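Local coordinates for protein oxidoreductase (Corynebacterium diphtheriae, PDB 3K1Y) that probably works as an FMN-dependent oxidoreductase of the NADPH-dependent FMN reductase family, built on a flavodoxin-like fold, at residues Pro142-Tyr146 / Met147-Val151; Asp109-Thr113 / Asp114-Gly118; Gly180-Ala183 / Ser184-Glu188; Arg28-Ala31 / Asp32-Glu36. One frame throughout, in Å; residues are numbered along the deposited sequence.

Interaction 1: residues Pro142-Tyr146 / Met147-Val151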
ATOM      1  N   PRO A 142       1.571   1.007   8.080  1.00  7.92           N
ATOM      2  CA  PRO A 142       0.564  -0.038   8.305  1.00  9.79           C
ATOM      3  C   PRO A 142       1.015  -1.067   9.348  1.00 10.77           C
ATOM      4  O   PRO A 142       0.204  -1.556  10.131  1.00 12.61           O
ATOM      5  CB  PRO A 142       0.393  -0.664   6.924  1.00  9.26           C
ATOM      6  CG  PRO A 142       0.717   0.501   5.986  1.00  8.65           C
ATOM      7  CD  PRO A 142       1.933   1.104   6.656  1.00  6.86           C
ATOM      8  N   LEU A 143       2.310  -1.385   9.354  1.00 14.11           N
ATOM      9  CA  LEU A 143       2.854  -2.357  10.299  1.00 15.07           C
ATOM     10  C   LEU A 143       2.769  -1.860  11.739  1.00 16.54           C
ATOM     11  O   LEU A 143       2.325  -2.591  12.625  1.00 16.82           O
ATOM     12  CB  LEU A 143       4.313  -2.683   9.958  1.00 13.86           C
ATOM     13  CG  LEU A 143       4.995  -3.678  10.910  1.00 16.30           C
ATOM     14  CD1 LEU A 143       4.274  -5.012  10.869  1.00 18.79           C
ATOM     15  CD2 LEU A 143       6.466  -3.860  10.521  1.00 13.94           C
ATOM     16  N   LEU A 144       3.199  -0.622  11.970  1.00 16.19           N
ATOM     17  CA  LEU A 144       3.167  -0.041  13.309  1.00 16.90           C
ATOM     18  C   LEU A 144       1.738   0.223  13.763  1.00 18.15           C
ATOM     19  O   LEU A 144       1.422   0.078  14.948  1.00 18.64           O
ATOM     20  CB  LEU A 144       3.976   1.260  13.355  1.00 16.78           C
ATOM     21  CG  LEU A 144       5.469   1.144  13.693  1.00 17.41           C
ATOM     22  CD1 LEU A 144       5.629   0.676  15.132  1.00 16.83           C
ATOM     23  CD2 LEU A 144       6.159   0.181  12.737  1.00 15.88           C
ATOM     24  N   SER A 145       0.874   0.611  12.824  1.00 17.80           N
ATOM     25  CA  SER A 145      -0.522   0.870  13.160  1.00 18.12           C
ATOM     26  C   SER A 145      -1.232  -0.422  13.511  1.00 18.30           C
ATOM     27  O   SER A 145      -2.071  -0.447  14.407  1.00 19.19           O
ATOM     28  CB  SER A 145      -1.238   1.556  12.002  1.00 18.07           C
ATOM     29  OG  SER A 145      -0.713   2.858  11.814  1.00 21.77           O
ATOM     30  N   TYR A 146      -0.903  -1.496  12.803  1.00 16.19           N
ATOM     31  CA  TYR A 146      -1.516  -2.781  13.096  1.00 17.58           C
ATOM     32  C   TYR A 146      -1.220  -3.190  14.538  1.00 18.36           C
ATOM     33  O   TYR A 146      -2.015  -3.885  15.164  1.00 19.70           O
ATOM     34  CB  TYR A 146      -0.990  -3.875  12.168  1.00 17.76           C
ATOM     35  CG  TYR A 146      -1.484  -5.242  12.577  1.00 18.19           C
ATOM     36  CD1 TYR A 146      -2.826  -5.599  12.417  1.00 19.42           C
ATOM     37  CD2 TYR A 146      -0.627  -6.156  13.189  1.00 21.78           C
ATOM     38  CE1 TYR A 146      -3.299  -6.838  12.863  1.00 23.03           C
ATOM     39  CE2 TYR A 146      -1.088  -7.389  13.639  1.00 23.71           C
ATOM     40  CZ  TYR A 146      -2.418  -7.727  13.475  1.00 24.60           C
ATOM     41  OH  TYR A 146      -2.863  -8.946  13.930  1.00 26.84           O
HETATM   42  N   MSE A 147      -0.068  -2.783  15.060  1.00 48.13           N
HETATM   43  CA  MSE A 147       0.267  -3.133  16.431  1.00 49.24           C
HETATM   44  C   MSE A 147      -0.215  -2.071  17.400  1.00 50.81           C
HETATM   45  O   MSE A 147       0.096  -2.101  18.590  1.00 51.95           O
HETATM   46  CB  MSE A 147       1.765  -3.358  16.573  1.00 47.97           C
HETATM   47  CG  MSE A 147       2.177  -4.705  16.033  1.00 47.57           C
HETATM   48 SE   MSE A 147       4.042  -5.047  16.174  1.00 44.73          SE
HETATM   49  CE  MSE A 147       4.594  -4.123  14.578  1.00 43.05           C
ATOM     50  N   ARG A 148      -0.992  -1.138  16.864  1.00 16.62           N
ATOM     51  CA  ARG A 148      -1.572  -0.059  17.637  1.00 17.40           C
ATOM     52  C   ARG A 148      -0.580   0.951  18.197  1.00 16.78           C
ATOM     53  O   ARG A 148      -0.851   1.605  19.206  1.00 17.81           O
ATOM     54  CB  ARG A 148      -2.448  -0.635  18.753  1.00 18.41           C
ATOM     55  CG  ARG A 148      -3.609  -1.476  18.238  1.00 18.85           C
ATOM     56  CD  ARG A 148      -4.355  -2.124  19.382  1.00 21.65           C
ATOM     57  NE  ARG A 148      -4.925  -1.132  20.291  1.00 28.30           N
ATOM     58  CZ  ARG A 148      -5.423  -1.420  21.487  1.00 28.28           C
ATOM     59  NH1 ARG A 148      -5.417  -2.673  21.913  1.00 29.85           N
ATOM     60  NH2 ARG A 148      -5.918  -0.460  22.257  1.00 27.40           N
ATOM     61  N   ALA A 149       0.569   1.075  17.546  1.00 18.59           N
ATOM     62  CA  ALA A 149       1.559   2.068  17.954  1.00 19.81           C
ATOM     63  C   ALA A 149       1.038   3.409  17.413  1.00 20.83           C
ATOM     64  O   ALA A 149       0.410   3.446  16.351  1.00 22.35           O
ATOM     65  CB  ALA A 149       2.905   1.754  17.328  1.00 18.24           C
ATOM     66  N   VAL A 150       1.254   4.507  18.128  1.00 19.65           N
ATOM     67  CA  VAL A 150       0.791   5.779  17.589  1.00 19.42           C
ATOM     68  C   VAL A 150       1.987   6.359  16.844  1.00 18.41           C
ATOM     69  O   VAL A 150       2.984   6.754  17.450  1.00 18.91           O
ATOM     70  CB  VAL A 150       0.234   6.763  18.716  1.00 21.45           C
ATOM     71  CG1 VAL A 150       0.085   6.029  20.038  1.00 20.08           C
ATOM     72  CG2 VAL A 150       1.100   8.001  18.858  1.00 21.04           C
ATOM     73  N   VAL A 151       1.892   6.369  15.516  1.00 18.40           N
ATOM     74  CA  VAL A 151       2.973   6.873  14.668  1.00 16.22           C
ATOM     75  C   VAL A 151       2.859   8.362  14.363  1.00 17.17           C
ATOM     76  O   VAL A 151       1.865   8.813  13.777  1.00 16.31           O
ATOM     77  CB  VAL A 151       3.025   6.104  13.328  1.00 15.53           C
ATOM     78  CG1 VAL A 151       4.096   6.696  12.422  1.00 13.29           C
ATOM     79  CG2 VAL A 151       3.318   4.637  13.589  1.00 13.30           C
TER
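Leu143 and Met147, a selenomethionine, lie side by side and point the same way, the methyl CE of Met147 resting 3.7 Å from CG of Leu143. The bend about the last torsion of Met147 (chi3 -83°) turns this methyl back alongside the last helical turn, where it also comes to 3.4 Å from the carbonyl O of Leu143. Leu144 behaves differently. Its side chain meets Val151 at about a right angle, with CB only 3.4 Å from CG2, while its CD1 packs 3.7 Å from CB of Ala149. The backbone between them turns in a Schellman motif that ends helix 135-146. Ala149 N bonds to Leu144 O at 2.9 Å, and Arg148 N reaches Ser145 O at 2.8 Å from above the carbonyl plane rather than on a lone pair. Arg148, the C-prime residue, takes the positive phi (67°) that the motif requires. The cap is the link between helix and strand in the beta-alpha-beta unit formed by strand 120-127, helix 135-146 and strand 150-159. Phe108 of helix 102-110 packs on Leu143 and Met147, whereas Leu144 leans on Ile123 of the sheet; the Tyr146 ring meets His132 of a neighbouring subunit. The chemistry is thus divided: backbone bonds satisfy the carbonyls of Leu144 and Ser145 as the helix ends, and the apolar contacts of Leu144 with Ala149 and Val151 pack the outgoing chain against the helix.

Interaction 2: residues Asp109-Thr113 / Asp114-Gly118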
ATOM      1  N   ASP A 109       7.837  -9.566  13.942  1.00 19.77           N
ATOM      2  CA  ASP A 109       7.098 -10.826  13.992  1.00 20.94           C
ATOM      3  C   ASP A 109       7.278 -11.504  15.351  1.00 22.33           C
ATOM      4  O   ASP A 109       6.356 -12.119  15.886  1.00 21.98           O
ATOM      5  CB  ASP A 109       7.583 -11.800  12.909  1.00 19.94           C
ATOM      6  CG  ASP A 109       7.332 -11.297  11.503  1.00 19.45           C
ATOM      7  OD1 ASP A 109       6.383 -10.510  11.299  1.00 19.13           O
ATOM      8  OD2 ASP A 109       8.076 -11.711  10.594  1.00 18.25           O
ATOM      9  N   ILE A 110       8.482 -11.383  15.899  1.00 25.18           N
ATOM     10  CA  ILE A 110       8.846 -12.012  17.165  1.00 25.36           C
ATOM     11  C   ILE A 110       8.200 -11.416  18.416  1.00 26.37           C
ATOM     12  O   ILE A 110       8.117 -12.080  19.446  1.00 27.67           O
ATOM     13  CB  ILE A 110      10.407 -12.012  17.322  1.00 25.04           C
ATOM     14  CG1 ILE A 110      10.900 -13.439  17.494  1.00 24.89           C
ATOM     15  CG2 ILE A 110      10.858 -11.151  18.498  1.00 24.59           C
ATOM     16  CD1 ILE A 110      10.645 -14.320  16.288  1.00 30.43           C
ATOM     17  N   LEU A 111       7.742 -10.172  18.323  1.00 16.68           N
ATOM     18  CA  LEU A 111       7.137  -9.479  19.464  1.00 17.45           C
ATOM     19  C   LEU A 111       5.764 -10.007  19.859  1.00 19.26           C
ATOM     20  O   LEU A 111       5.078 -10.631  19.049  1.00 19.92           O
ATOM     21  CB  LEU A 111       7.015  -7.985  19.158  1.00 16.31           C
ATOM     22  CG  LEU A 111       8.270  -7.244  18.686  1.00 13.88           C
ATOM     23  CD1 LEU A 111       7.874  -5.829  18.272  1.00 11.11           C
ATOM     24  CD2 LEU A 111       9.335  -7.216  19.789  1.00  7.26           C
ATOM     25  N   ASP A 112       5.372  -9.764  21.110  1.00 22.60           N
ATOM     26  CA  ASP A 112       4.055 -10.181  21.582  1.00 25.62           C
ATOM     27  C   ASP A 112       3.028  -9.365  20.800  1.00 26.12           C
ATOM     28  O   ASP A 112       3.348  -8.319  20.239  1.00 24.93           O
ATOM     29  CB  ASP A 112       3.853  -9.885  23.077  1.00 26.94           C
ATOM     30  CG  ASP A 112       4.722 -10.739  23.980  1.00 31.47           C
ATOM     31  OD1 ASP A 112       4.959 -11.922  23.645  1.00 35.20           O
ATOM     32  OD2 ASP A 112       5.150 -10.229  25.042  1.00 34.12           O
ATOM     33  N   THR A 113       1.790  -9.833  20.781  1.00 31.70           N
ATOM     34  CA  THR A 113       0.736  -9.129  20.072  1.00 33.29           C
ATOM     35  C   THR A 113       0.647  -7.672  20.514  1.00 32.53           C
ATOM     36  O   THR A 113       0.539  -6.770  19.685  1.00 31.31           O
ATOM     37  CB  THR A 113      -0.640  -9.798  20.313  1.00 35.28           C
ATOM     38  OG1 THR A 113      -0.598 -11.160  19.866  1.00 37.67           O
ATOM     39  CG2 THR A 113      -1.736  -9.061  19.552  1.00 36.77           C
ATOM     40  N   ASP A 114       0.708  -7.452  21.822  1.00 32.81           N
ATOM     41  CA  ASP A 114       0.586  -6.114  22.398  1.00 33.12           C
ATOM     42  C   ASP A 114       1.881  -5.460  22.881  1.00 30.95           C
ATOM     43  O   ASP A 114       1.853  -4.608  23.770  1.00 31.23           O
ATOM     44  CB  ASP A 114      -0.401  -6.163  23.560  1.00 36.00           C
ATOM     45  CG  ASP A 114      -0.107  -7.301  24.520  1.00 42.73           C
ATOM     46  OD1 ASP A 114       1.086  -7.528  24.833  1.00 48.82           O
ATOM     47  OD2 ASP A 114      -1.069  -7.965  24.968  1.00 51.66           O
ATOM     48  N   ALA A 115       3.006  -5.843  22.288  1.00 22.77           N
ATOM     49  CA  ALA A 115       4.303  -5.294  22.684  1.00 20.28           C
ATOM     50  C   ALA A 115       4.408  -3.771  22.522  1.00 18.35           C
ATOM     51  O   ALA A 115       5.005  -3.090  23.360  1.00 17.87           O
ATOM     52  CB  ALA A 115       5.411  -5.977  21.889  1.00 19.02           C
ATOM     53  N   LEU A 116       3.809  -3.246  21.456  1.00 21.89           N
ATOM     54  CA  LEU A 116       3.865  -1.820  21.163  1.00 18.84           C
ATOM     55  C   LEU A 116       2.529  -1.071  21.188  1.00 18.82           C
ATOM     56  O   LEU A 116       2.334  -0.135  20.414  1.00 18.65           O
ATOM     57  CB  LEU A 116       4.516  -1.625  19.796  1.00 16.83           C
ATOM     58  CG  LEU A 116       5.933  -2.153  19.627  1.00 13.08           C
ATOM     59  CD1 LEU A 116       6.333  -2.152  18.144  1.00  7.00           C
ATOM     60  CD2 LEU A 116       6.864  -1.291  20.450  1.00 13.78           C
ATOM     61  N   THR A 117       1.611  -1.456  22.065  1.00 11.19           N
ATOM     62  CA  THR A 117       0.325  -0.766  22.116  1.00 12.22           C
ATOM     63  C   THR A 117       0.464   0.636  22.705  1.00 11.84           C
ATOM     64  O   THR A 117       1.004   0.803  23.800  1.00 11.36           O
ATOM     65  CB  THR A 117      -0.700  -1.546  22.962  1.00 14.32           C
ATOM     66  OG1 THR A 117      -0.880  -2.856  22.405  1.00 14.69           O
ATOM     67  CG2 THR A 117      -2.043  -0.808  22.987  1.00 13.53           C
ATOM     68  N   GLY A 118      -0.020   1.639  21.976  1.00 15.10           N
ATOM     69  CA  GLY A 118       0.054   3.012  22.449  1.00 16.19           C
ATOM     70  C   GLY A 118       1.425   3.681  22.378  1.00 16.06           C
ATOM     71  O   GLY A 118       1.570   4.851  22.739  1.00 16.86           O
TER
HETATM   72  O   HOH W   1       1.812  -4.174  20.118  1.00 27.02           O
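Leu111 lays its CB against CB of Ala115, 3.8 Å away, and sends CD1 on to within 4.0 Å of CD1 of Leu116, the two leucines slanting across one another. The chain makes this overlap possible by two successive type I beta turns, Asp112 to Ala115 and Asp114 to Thr117, which carry it from the end of helix 102-110 towards strand 120-127 of the flavodoxin-like fold. In the first turn Ala115 N bonds to Asp112 O at 3.2 Å; the N-H points almost straight at the oxygen (164°), although it approaches from above the carbonyl plane. The apolar side of the turns faces inward, where Leu83 of helix 74-85 packs on both leucines. The other side carries acidic groups at the surface: Asp112 OD2 and Asp114 OD1 stand 4.9 Å apart, a spacing at which their charges would be expected to repel mildly. Outside the turns, Lys97 of a neighbouring subunit bonds through NZ to Leu111 O, tying this bend to the assembly. Within them, one ordered water joins the two turns, donating to Thr113 O at 2.9 Å and accepting from Leu116 N at 2.6 Å.

Interaction 3: residues Gly180-Ala183 / Ser184-Glu188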
ATOM      1  N   GLY A 180      10.281  16.603  17.463  1.00 20.77           N
ATOM      2  CA  GLY A 180       9.396  17.375  18.309  1.00 21.82           C
ATOM      3  C   GLY A 180       8.080  16.659  18.525  1.00 22.03           C
ATOM      4  O   GLY A 180       7.570  16.594  19.648  1.00 23.04           O
ATOM      5  N   GLU A 181       7.520  16.118  17.448  1.00 18.83           N
ATOM      6  CA  GLU A 181       6.254  15.401  17.544  1.00 18.22           C
ATOM      7  C   GLU A 181       6.391  14.263  18.547  1.00 17.24           C
ATOM      8  O   GLU A 181       5.568  14.110  19.452  1.00 18.47           O
ATOM      9  CB  GLU A 181       5.847  14.844  16.174  1.00 16.85           C
ATOM     10  CG  GLU A 181       5.101  15.827  15.281  1.00 16.78           C
ATOM     11  CD  GLU A 181       5.139  15.426  13.806  1.00 16.22           C
ATOM     12  OE1 GLU A 181       4.941  14.228  13.499  1.00 14.31           O
ATOM     13  OE2 GLU A 181       5.363  16.314  12.949  1.00 14.69           O
ATOM     14  N   LEU A 182       7.447  13.472  18.395  1.00 22.90           N
ATOM     15  CA  LEU A 182       7.672  12.349  19.288  1.00 22.60           C
ATOM     16  C   LEU A 182       7.965  12.821  20.720  1.00 24.50           C
ATOM     17  O   LEU A 182       7.486  12.215  21.688  1.00 25.33           O
ATOM     18  CB  LEU A 182       8.815  11.483  18.748  1.00 20.58           C
ATOM     19  CG  LEU A 182       9.208  10.205  19.492  1.00 17.76           C
ATOM     20  CD1 LEU A 182       7.995   9.325  19.757  1.00 17.93           C
ATOM     21  CD2 LEU A 182      10.223   9.457  18.655  1.00 15.30           C
ATOM     22  N   ALA A 183       8.722  13.910  20.855  1.00 10.40           N
ATOM     23  CA  ALA A 183       9.058  14.437  22.177  1.00 11.82           C
ATOM     24  C   ALA A 183       7.811  14.841  22.952  1.00 14.16           C
ATOM     25  O   ALA A 183       7.742  14.652  24.166  1.00 16.41           O
ATOM     26  CB  ALA A 183      10.009  15.623  22.058  1.00 11.78           C
ATOM     27  N   SER A 184       6.825  15.399  22.260  1.00 12.48           N
ATOM     28  CA  SER A 184       5.602  15.794  22.932  1.00 13.94           C
ATOM     29  C   SER A 184       4.873  14.592  23.506  1.00 14.01           C
ATOM     30  O   SER A 184       4.441  14.625  24.659  1.00 15.49           O
ATOM     31  CB  SER A 184       4.671  16.552  21.984  1.00 13.92           C
ATOM     32  OG  SER A 184       4.987  17.927  21.986  1.00 14.46           O
ATOM     33  N   LEU A 185       4.714  13.539  22.705  1.00 18.89           N
ATOM     34  CA  LEU A 185       4.035  12.342  23.198  1.00 19.84           C
ATOM     35  C   LEU A 185       4.825  11.780  24.381  1.00 20.40           C
ATOM     36  O   LEU A 185       4.251  11.357  25.383  1.00 20.68           O
ATOM     37  CB  LEU A 185       3.920  11.271  22.098  1.00 17.58           C
ATOM     38  CG  LEU A 185       2.809  11.302  21.030  1.00 17.19           C
ATOM     39  CD1 LEU A 185       1.847  12.457  21.261  1.00 16.47           C
ATOM     40  CD2 LEU A 185       3.445  11.396  19.654  1.00 16.03           C
ATOM     41  N   ILE A 186       6.148  11.803  24.268  1.00 20.95           N
ATOM     42  CA  ILE A 186       7.005  11.281  25.326  1.00 23.10           C
ATOM     43  C   ILE A 186       6.840  11.934  26.702  1.00 27.03           C
ATOM     44  O   ILE A 186       6.709  11.234  27.707  1.00 27.08           O
ATOM     45  CB  ILE A 186       8.504  11.347  24.915  1.00 22.24           C
ATOM     46  CG1 ILE A 186       8.747  10.385  23.746  1.00 18.43           C
ATOM     47  CG2 ILE A 186       9.402  11.012  26.119  1.00 21.05           C
ATOM     48  CD1 ILE A 186      10.184  10.184  23.391  1.00 24.93           C
ATOM     49  N   VAL A 187       6.840  13.263  26.758  1.00 17.59           N
ATOM     50  CA  VAL A 187       6.723  13.949  28.046  1.00 22.91           C
ATOM     51  C   VAL A 187       5.283  14.057  28.507  1.00 27.09           C
ATOM     52  O   VAL A 187       5.013  14.398  29.654  1.00 29.09           O
ATOM     53  CB  VAL A 187       7.349  15.367  27.995  1.00 24.13           C
ATOM     54  CG1 VAL A 187       8.788  15.268  27.516  1.00 21.81           C
ATOM     55  CG2 VAL A 187       6.530  16.286  27.086  1.00 23.80           C
ATOM     56  N   GLU A 188       4.362  13.763  27.599  1.00 50.88           N
ATOM     57  CA  GLU A 188       2.939  13.805  27.891  1.00 55.23           C
ATOM     58  C   GLU A 188       2.583  12.640  28.810  1.00 57.32           C
ATOM     59  O   GLU A 188       1.894  12.815  29.816  1.00 59.61           O
ATOM     60  CB  GLU A 188       2.156  13.687  26.589  1.00 54.39           C
ATOM     61  CG  GLU A 188       0.650  13.717  26.738  1.00 57.91           C
ATOM     62  CD  GLU A 188      -0.040  13.087  25.543  1.00 59.38           C
ATOM     63  OE1 GLU A 188       0.057  11.848  25.385  1.00 57.66           O
ATOM     64  OE2 GLU A 188      -0.666  13.829  24.758  1.00 59.17           O
TER
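Ile186 presses its CG1 to 3.0 Å from the carbonyl O of Leu182, and this is the dense side of the turn. With CG1 anti to the carbonyl carbon (chi1 -66°), the chain of Ile186 leans back towards the preceding turn, and its CD1 comes to 4.0 Å from CG of Leu182, the two side chains crossing at a slant. The same carbonyl of Leu182 takes the backbone N-H of Ile186 at 2.9 Å, so one oxygen is both hydrogen-bonded and covered by a hydrocarbon branch. Ala183, small and buried, lies on this side too; Val187 N bonds to its O at 3.1 Å, and CG1 and CG2 of Val187 both approach that oxygen from the same side.

These residues belong to helix 165-188, the C-terminal helix of the flavodoxin-like fold. It packs beside helix 26-44, with Ala183 against Ala41 and Val42 and Ile186 against Val38, while Leu182 reaches Pro120 and Ile122 in the central parallel sheet.

Elsewhere around the turn the grip slackens. Leu185 N bonds only weakly to Glu181 O at 3.4 Å, and CD2 of Leu185 lies alongside that oxygen. Glu181 points its CB away from the following residues, and its OE2 is hydrogen-bonded to Thr154 OG1 of strand 150-159. Ser184 is partly exposed: its N bonds to Gly180 O at 3.0 Å, whereas its OG stays 3.7 Å from the same oxygen.

Interaction 4: residues Arg28-Ala31 / Asp32-Glu36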
ATOM      1  N   ARG A  28      21.929   3.210  10.534  1.00 19.61           N
ATOM      2  CA  ARG A  28      22.278   3.569  11.901  1.00 19.15           C
ATOM      3  C   ARG A  28      22.580   5.059  12.000  1.00 19.15           C
ATOM      4  O   ARG A  28      22.393   5.666  13.056  1.00 18.93           O
ATOM      5  CB  ARG A  28      23.483   2.759  12.391  1.00 19.26           C
ATOM      6  CG  ARG A  28      24.013   3.182  13.770  1.00 20.60           C
ATOM      7  CD  ARG A  28      22.887   3.284  14.797  1.00 21.03           C
ATOM      8  NE  ARG A  28      23.375   3.486  16.159  1.00 20.89           N
ATOM      9  CZ  ARG A  28      24.107   2.596  16.825  1.00 20.86           C
ATOM     10  NH1 ARG A  28      24.435   1.445  16.254  1.00 17.80           N
ATOM     11  NH2 ARG A  28      24.505   2.848  18.062  1.00 21.52           N
ATOM     12  N   GLN A  29      23.033   5.646  10.897  1.00 25.96           N
ATOM     13  CA  GLN A  29      23.350   7.074  10.883  1.00 27.40           C
ATOM     14  C   GLN A  29      22.101   7.961  10.977  1.00 25.83           C
ATOM     15  O   GLN A  29      22.087   8.929  11.743  1.00 26.29           O
ATOM     16  CB  GLN A  29      24.165   7.424   9.636  1.00 28.15           C
ATOM     17  CG  GLN A  29      25.469   6.633   9.553  1.00 34.71           C
ATOM     18  CD  GLN A  29      26.264   6.887   8.277  1.00 41.28           C
ATOM     19  OE1 GLN A  29      25.735   6.785   7.165  1.00 43.28           O
ATOM     20  NE2 GLN A  29      27.546   7.202   8.435  1.00 38.96           N
ATOM     21  N   ILE A  30      21.050   7.645  10.223  1.00 13.47           N
ATOM     22  CA  ILE A  30      19.852   8.469  10.306  1.00 12.15           C
ATOM     23  C   ILE A  30      19.155   8.178  11.628  1.00 11.82           C
ATOM     24  O   ILE A  30      18.515   9.050  12.215  1.00 10.96           O
ATOM     25  CB  ILE A  30      18.874   8.215   9.139  1.00 11.55           C
ATOM     26  CG1 ILE A  30      17.671   9.142   9.295  1.00 11.14           C
ATOM     27  CG2 ILE A  30      18.441   6.742   9.102  1.00  9.83           C
ATOM     28  CD1 ILE A  30      16.695   9.082   8.162  1.00 26.97           C
ATOM     29  N   ALA A  31      19.307   6.947  12.102  1.00 12.58           N
ATOM     30  CA  ALA A  31      18.720   6.542  13.370  1.00 13.43           C
ATOM     31  C   ALA A  31      19.338   7.391  14.481  1.00 14.33           C
ATOM     32  O   ALA A  31      18.637   7.880  15.363  1.00 14.56           O
ATOM     33  CB  ALA A  31      18.992   5.066  13.619  1.00 12.39           C
ATOM     34  N   ASP A  32      20.654   7.568  14.432  1.00 16.34           N
ATOM     35  CA  ASP A  32      21.344   8.376  15.435  1.00 18.87           C
ATOM     36  C   ASP A  32      20.924   9.837  15.332  1.00 19.27           C
ATOM     37  O   ASP A  32      20.739  10.506  16.352  1.00 20.78           O
ATOM     38  CB  ASP A  32      22.868   8.269  15.287  1.00 19.95           C
ATOM     39  CG  ASP A  32      23.390   6.887  15.641  1.00 22.62           C
ATOM     40  OD1 ASP A  32      22.695   6.169  16.389  1.00 25.00           O
ATOM     41  OD2 ASP A  32      24.499   6.528  15.187  1.00 27.15           O
ATOM     42  N   SER A  33      20.775  10.336  14.108  1.00 14.91           N
ATOM     43  CA  SER A  33      20.359  11.717  13.933  1.00 16.33           C
ATOM     44  C   SER A  33      18.994  11.885  14.555  1.00 15.97           C
ATOM     45  O   SER A  33      18.727  12.872  15.243  1.00 18.06           O
ATOM     46  CB  SER A  33      20.285  12.093  12.454  1.00 16.30           C
ATOM     47  OG  SER A  33      21.580  12.328  11.932  1.00 18.44           O
ATOM     48  N   ILE A  34      18.128  10.904  14.332  1.00 16.27           N
ATOM     49  CA  ILE A  34      16.785  10.986  14.875  1.00 15.98           C
ATOM     50  C   ILE A  34      16.785  10.975  16.403  1.00 16.79           C
ATOM     51  O   ILE A  34      16.175  11.845  17.019  1.00 17.16           O
ATOM     52  CB  ILE A  34      15.876   9.846  14.338  1.00 14.92           C
ATOM     53  CG1 ILE A  34      15.778   9.935  12.814  1.00 13.60           C
ATOM     54  CG2 ILE A  34      14.473   9.969  14.943  1.00 14.03           C
ATOM     55  CD1 ILE A  34      14.765   9.000  12.192  1.00 22.45           C
ATOM     56  N   SER A  35      17.479  10.024  17.023  1.00 19.55           N
ATOM     57  CA  SER A  35      17.478   9.974  18.485  1.00 20.74           C
ATOM     58  C   SER A  35      18.196  11.147  19.137  1.00 21.82           C
ATOM     59  O   SER A  35      17.881  11.506  20.269  1.00 23.24           O
ATOM     60  CB  SER A  35      18.045   8.644  18.995  1.00 19.72           C
ATOM     61  OG  SER A  35      19.217   8.283  18.303  1.00 19.59           O
ATOM     62  N   GLU A  36      19.153  11.743  18.433  1.00 25.44           N
ATOM     63  CA  GLU A  36      19.874  12.903  18.961  1.00 28.02           C
ATOM     64  C   GLU A  36      18.907  14.080  18.998  1.00 26.92           C
ATOM     65  O   GLU A  36      18.835  14.811  19.980  1.00 29.39           O
ATOM     66  CB  GLU A  36      21.071  13.246  18.074  1.00 28.56           C
ATOM     67  CG  GLU A  36      22.413  12.844  18.672  1.00 36.45           C
ATOM     68  CD  GLU A  36      23.281  12.030  17.714  1.00 45.34           C
ATOM     69  OE1 GLU A  36      23.563  12.506  16.587  1.00 48.22           O
ATOM     70  OE2 GLU A  36      23.684  10.907  18.098  1.00 46.48           O
TER
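Asp32 OD1 accepts the N-H of Arg28 NE at 2.8 Å, a salt bridge between residues one helical turn apart. The oxygen sits at the edge of the guanidinium, close to its plane, and uses its syn side; the two flat groups themselves are turned 75° against each other, so the contact is a single-point one and not a paired, coplanar one. A bend at chi2 of Arg28 (49°) carries the chain forward along the helix and brings CD to 3.3 Å from Asp32 OD1. Asp32 OD2 meanwhile stands 3.1 Å from the carbonyl O of Arg28, an acceptor facing an acceptor, which the nearby guanidinium probably makes tolerable. The NH1 of Arg28 has a second partner in Glu55 OE2, so the arginine is shared between two acids.

All this lies on helix 26-44 of the beta-alpha-beta unit with strands 12-18 and 49-55, the first helix of the flavodoxin-like fold. On its inner side Ile30 and Ile34 run side by side, their CG1 atoms 4.1 Å apart, against Val156 in the sheet. CG1 of Ile34 sits 2.9 Å from Ile30 O. That oxygen also accepts the backbone N-H of Ile34. Ala31 lies towards Val16 of strand 12-18, and its carbonyl O takes Ser35 N at 2.9 Å. On the outer side Ser33 N bonds to Gln29 O at 3.0 Å, supplemented by a long, weak bond from Ser33 OG.

From the N terminus the chain meets interaction 4 first, then 2, 1 and 3; each is local and complete before the next begins, so none nests in or crosses another. Interaction 4 spans one turn of helix 26-44, interaction 2 closes the bend before strand 120-127, interaction 1 ends helix 135-146 before strand 150-159, and interaction 3 lies near the end of helix 165-188. A probable hydrogen bond from Gly118 N to Arg148 O, 2.9 Å, joins interactions 1 and 2, and with them the lead-ins to strands 150-159 and 120-127. Val150 CG2 touches Leu185 CD2 at 4.2 Å, joining strand 150-159 to helix 165-188. Interaction 4 stays apart, about 6 Å from interaction 3 at the nearest atoms.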